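Local atomic coordinates of dehydrogenase (Sinorhizobium meliloti, PDB entry 3UOE), a protein that probably acts as an oxidoreductase of the malate/L-lactate dehydrogenase (LDH2/MDH2) family. Residues S98-D103 / R118-I123; M114-V119 / A132-A137. One frame throughout, in Å; residues are numbered along the deposited sequence.

Interaction 1 of 2, residues S98-D103 / R118-I123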
# COMPACT_ATOMS: atom_id res chain seq x y z
N SER A 98 -20.10 7.60 3.30
CA SER A 98 -19.13 6.95 2.41
C SER A 98 -18.59 5.64 2.96
O SER A 98 -17.64 5.08 2.42
CB SER A 98 -17.96 7.89 2.09
OG SER A 98 -18.40 9.05 1.43
N PHE A 99 -19.21 5.14 4.03
CA PHE A 99 -18.64 4.01 4.74
C PHE A 99 -19.66 2.88 4.89
O PHE A 99 -20.62 3.00 5.65
CB PHE A 99 -18.13 4.44 6.12
CG PHE A 99 -17.23 3.42 6.78
CD1 PHE A 99 -17.74 2.19 7.20
CD2 PHE A 99 -15.88 3.70 7.00
CE1 PHE A 99 -16.92 1.25 7.82
CE2 PHE A 99 -15.06 2.77 7.62
CZ PHE A 99 -15.58 1.54 8.03
N LEU A 100 -19.42 1.79 4.17
CA LEU A 100 -20.30 0.62 4.21
C LEU A 100 -19.69 -0.45 5.12
O LEU A 100 -18.59 -0.95 4.85
CB LEU A 100 -20.47 0.04 2.81
CG LEU A 100 -21.79 -0.59 2.33
CD1 LEU A 100 -21.48 -1.90 1.60
CD2 LEU A 100 -22.81 -0.81 3.41
N SER A 101 -20.40 -0.79 6.18
CA SER A 101 -20.01 -1.88 7.05
C SER A 101 -20.74 -3.16 6.64
O SER A 101 -21.97 -3.19 6.60
CB SER A 101 -20.37 -1.54 8.50
OG SER A 101 -20.05 -2.62 9.35
N VAL A 102 -19.99 -4.20 6.33
CA VAL A 102 -20.59 -5.43 5.83
C VAL A 102 -20.35 -6.60 6.77
O VAL A 102 -19.21 -6.92 7.10
CB VAL A 102 -20.06 -5.82 4.41
CG1 VAL A 102 -20.76 -7.08 3.89
CG2 VAL A 102 -20.26 -4.69 3.43
N ASP A 103 -21.43 -7.21 7.22
CA ASP A 103 -21.36 -8.51 7.86
C ASP A 103 -21.51 -9.57 6.77
O ASP A 103 -22.55 -9.67 6.13
CB ASP A 103 -22.48 -8.65 8.90
CG ASP A 103 -22.51 -10.01 9.56
OD1 ASP A 103 -21.77 -10.91 9.12
OD2 ASP A 103 -23.27 -10.17 10.54
N ARG A 118 -20.97 -3.64 -5.86
CA ARG A 118 -22.16 -3.13 -6.53
C ARG A 118 -22.82 -2.04 -5.70
O ARG A 118 -23.20 -0.99 -6.22
CB ARG A 118 -23.15 -4.26 -6.78
CG ARG A 118 -24.56 -3.79 -7.14
CD ARG A 118 -25.56 -4.95 -7.20
NE ARG A 118 -25.90 -5.48 -5.87
CZ ARG A 118 -26.82 -4.95 -5.07
NH1 ARG A 118 -27.49 -3.88 -5.45
NH2 ARG A 118 -27.06 -5.50 -3.88
N VAL A 119 -22.94 -2.29 -4.40
CA VAL A 119 -23.58 -1.35 -3.50
C VAL A 119 -22.75 -0.08 -3.31
O VAL A 119 -23.28 1.03 -3.34
CB VAL A 119 -23.85 -2.02 -2.13
CG1 VAL A 119 -24.30 -0.97 -1.09
CG2 VAL A 119 -24.89 -3.15 -2.27
N THR A 120 -21.45 -0.22 -3.12
CA THR A 120 -20.63 0.96 -2.90
C THR A 120 -20.52 1.80 -4.16
O THR A 120 -20.50 3.03 -4.09
CB THR A 120 -19.23 0.63 -2.35
OG1 THR A 120 -18.55 -0.23 -3.27
CG2 THR A 120 -19.35 -0.06 -1.01
N ARG A 121 -20.46 1.15 -5.32
CA ARG A 121 -20.36 1.86 -6.59
C ARG A 121 -21.52 2.85 -6.82
O ARG A 121 -21.32 3.92 -7.40
CB ARG A 121 -20.26 0.88 -7.76
CG ARG A 121 -19.98 1.56 -9.08
CD ARG A 121 -19.96 0.59 -10.25
NE ARG A 121 -19.84 1.32 -11.51
CZ ARG A 121 -19.98 0.77 -12.72
NH1 ARG A 121 -20.27 -0.52 -12.83
NH2 ARG A 121 -19.85 1.51 -13.81
N ARG A 122 -22.71 2.48 -6.38
CA ARG A 122 -23.90 3.31 -6.53
C ARG A 122 -23.72 4.70 -5.89
O ARG A 122 -24.20 5.70 -6.41
CB ARG A 122 -25.11 2.61 -5.92
CG ARG A 122 -25.61 1.43 -6.75
CD ARG A 122 -26.12 0.28 -5.88
NE ARG A 122 -27.49 0.50 -5.40
CZ ARG A 122 -28.11 -0.30 -4.53
NH1 ARG A 122 -27.49 -1.37 -4.04
NH2 ARG A 122 -29.35 -0.03 -4.15
N ILE A 123 -23.02 4.72 -4.77
CA ILE A 123 -22.83 5.91 -3.95
C ILE A 123 -21.76 6.86 -4.51
O ILE A 123 -21.79 8.07 -4.26
CB ILE A 123 -22.50 5.46 -2.49
CG1 ILE A 123 -23.73 5.57 -1.61
CG2 ILE A 123 -21.31 6.21 -1.90
CD1 ILE A 123 -24.79 4.55 -1.92
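Leu100, on strand 99-105, meets helix 109-127 through two neighbouring residues, Val119 and Thr120. Its branch CD1 does most of the touching: it lies 3.8 Å from the methyl CG2 of Thr120 and 4.0 Å from CG1 of Val119, and so sits against both. The Thr120 methyl also reaches back along the leucine, with CG2 4.0 Å from Leu100 CB, so that it packs beside the root of that side chain as well as its end. Leu100 and Val119 run at roughly a right angle to each other and meet through one methyl on each side.

The tight part of the contact is therefore the Leu100-Thr120 pair, both buried. Thr120 can present a purely apolar face there because chi1 of 59° sets OG1 between the backbone N and the carbonyl carbon, where it bonds to the carbonyl oxygen of Ala116 one turn earlier, while CG2 stands anti to the carbonyl carbon and faces the strand. The hydroxyl is thus satisfied within its own helix. Toward Val119 the packing gives way to the outer side of the helix, where the exposed Arg118, Arg121 and Arg122 make no contact with segment 98-103; the guanidinium of Arg118 instead has Val119 CG2 above one face, offset toward the rim.

Trp94 of the edge strand 91-96 touches Leu100, Val119 and Ile123, extending this apolar layer, and on the other flank Thr120 packs on Ala132 of strand 129-137, the parallel neighbour of strand 99-105 in the mixed sheet.

Interaction 2 of 2, residues M114-V119 / A132-A137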
# COMPACT_ATOMS: atom_id res chain seq x y z
N MSE A 114 -18.17 -8.92 -4.36
CA MSE A 114 -18.78 -8.35 -5.56
C MSE A 114 -20.10 -7.64 -5.26
O MSE A 114 -20.47 -6.68 -5.93
CB MSE A 114 -18.95 -9.41 -6.67
CG MSE A 114 -17.63 -9.88 -7.27
SE MSE A 114 -16.53 -8.42 -7.99
CE MSE A 114 -17.72 -7.77 -9.39
N ASP A 115 -20.81 -8.10 -4.24
CA ASP A 115 -22.06 -7.45 -3.88
C ASP A 115 -21.76 -6.10 -3.21
O ASP A 115 -22.43 -5.10 -3.49
CB ASP A 115 -22.91 -8.34 -2.97
CG ASP A 115 -24.36 -7.91 -2.96
OD1 ASP A 115 -25.09 -8.24 -3.92
OD2 ASP A 115 -24.76 -7.22 -1.99
N ALA A 116 -20.75 -6.10 -2.35
CA ALA A 116 -20.27 -4.89 -1.70
C ALA A 116 -19.84 -3.86 -2.73
O ALA A 116 -20.07 -2.66 -2.58
CB ALA A 116 -19.12 -5.22 -0.77
N MSE A 117 -19.19 -4.34 -3.79
CA MSE A 117 -18.75 -3.46 -4.86
C MSE A 117 -19.95 -2.83 -5.58
O MSE A 117 -19.95 -1.64 -5.87
CB MSE A 117 -17.86 -4.19 -5.86
CG MSE A 117 -17.31 -3.27 -6.94
SE MSE A 117 -15.99 -4.07 -8.16
CE MSE A 117 -14.89 -5.03 -6.86
N ARG A 118 -20.97 -3.64 -5.86
CA ARG A 118 -22.16 -3.13 -6.53
C ARG A 118 -22.82 -2.04 -5.70
O ARG A 118 -23.20 -0.99 -6.22
CB ARG A 118 -23.15 -4.26 -6.78
CG ARG A 118 -24.56 -3.79 -7.14
CD ARG A 118 -25.56 -4.95 -7.20
NE ARG A 118 -25.90 -5.48 -5.87
CZ ARG A 118 -26.82 -4.95 -5.07
NH1 ARG A 118 -27.49 -3.88 -5.45
NH2 ARG A 118 -27.06 -5.50 -3.88
N VAL A 119 -22.94 -2.29 -4.40
CA VAL A 119 -23.58 -1.35 -3.50
C VAL A 119 -22.75 -0.08 -3.31
O VAL A 119 -23.28 1.03 -3.34
CB VAL A 119 -23.85 -2.02 -2.13
CG1 VAL A 119 -24.30 -0.97 -1.09
CG2 VAL A 119 -24.89 -3.15 -2.27
N ALA A 132 -15.95 -0.13 1.65
CA ALA A 132 -16.67 -1.22 2.27
C ALA A 132 -15.72 -2.06 3.13
O ALA A 132 -14.65 -2.51 2.67
CB ALA A 132 -17.37 -2.09 1.21
N ALA A 133 -16.09 -2.23 4.39
CA ALA A 133 -15.28 -2.96 5.35
C ALA A 133 -16.01 -4.23 5.74
O ALA A 133 -17.05 -4.18 6.40
CB ALA A 133 -14.98 -2.10 6.57
N ILE A 134 -15.45 -5.37 5.33
CA ILE A 134 -16.11 -6.66 5.44
C ILE A 134 -15.54 -7.52 6.55
O ILE A 134 -14.32 -7.63 6.70
CB ILE A 134 -15.96 -7.47 4.12
CG1 ILE A 134 -16.49 -6.67 2.92
CG2 ILE A 134 -16.65 -8.83 4.22
CD1 ILE A 134 -15.88 -7.10 1.60
N ARG A 135 -16.42 -8.15 7.32
CA ARG A 135 -16.04 -9.12 8.33
C ARG A 135 -16.88 -10.37 8.10
O ARG A 135 -17.83 -10.34 7.31
CB ARG A 135 -16.27 -8.58 9.74
CG ARG A 135 -17.74 -8.41 10.11
CD ARG A 135 -17.92 -7.52 11.34
NE ARG A 135 -19.31 -7.43 11.77
CZ ARG A 135 -20.19 -6.54 11.31
NH1 ARG A 135 -19.83 -5.64 10.39
NH2 ARG A 135 -21.44 -6.55 11.76
N ASN A 136 -16.53 -11.46 8.77
CA ASN A 136 -17.34 -12.67 8.75
C ASN A 136 -17.65 -13.15 7.32
O ASN A 136 -18.77 -13.56 7.02
CB ASN A 136 -18.63 -12.45 9.55
CG ASN A 136 -19.31 -13.75 9.96
OD1 ASN A 136 -18.67 -14.78 10.13
ND2 ASN A 136 -20.63 -13.69 10.14
N ALA A 137 -16.64 -13.07 6.46
CA ALA A 137 -16.70 -13.65 5.11
C ALA A 137 -15.55 -14.63 4.90
O ALA A 137 -14.51 -14.51 5.53
CB ALA A 137 -16.66 -12.55 4.05
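The backbones of helix segment 114-119 and strand segment 132-137 come nearest at Ala116 and Ala132, whose CA atoms are 6.5 Å apart, a short spacing that small side chains allow. This is the return half of a beta-alpha-beta crossover: helix 109-127 lies over the sheet, and the chain comes back in as strand 129-137, parallel to strand 99-105.

At the closest point Ala132 points its methyl almost straight at that of Ala116, which comes in obliquely, Ala116 CB lying 4.1 Å from Ala132 CB. The same helix methyl is also approached from further along the strand by Ile134, whose CD1 stands 4.4 Å from Ala116 CB, a looser touch. With chi1 of Ile134 at -56° the CG1 branch, and not CG2, is directed at the helix, and chi2 of 156° extends it to CD1. Ala132 and Ile134, two residues apart on the strand, thus both face the helix, while Ala116 is the one residue of segment 114-119 that touches them; all three are buried. The meeting is small and wholly apolar. Ile134 also packs on Val112 and Met113, one turn earlier in the helix, and on Val102 of the adjoining strand, so its side chain fills the angle between helix and sheet. Met117, a selenomethionine, reaches from the same helix to Leu288 and Leu290 of strand 285-291, the antiparallel neighbour on the other side of strand 129-137.

Asp115 and Arg118, which do not touch the strand segment, form a salt bridge one turn apart, held by weak, long hydrogen bonds. Asp115 OD1 lies at the edge of the guanidinium, in its plane, and is 3.4 Å from Arg118 NH2.

In the fold
Interactions 1 and 2 lie about 7 Å apart, centre to centre, and are successive parts of one beta-alpha-beta unit: strand 99-105, helix 109-127, strand 129-137. Both use the helix, sharing Arg118 and Val119, and both reach the same mixed sheet, in which the two strands are parallel neighbours. Interaction 1 joins the first strand to the later turns of the helix; interaction 2 joins earlier turns to the second strand. Between them the sheet is stitched by probable backbone hydrogen bonds, Leu100 O to Ala133 N at 2.8 Å among them. One helix thus covers two adjacent strands through a continuous apolar layer.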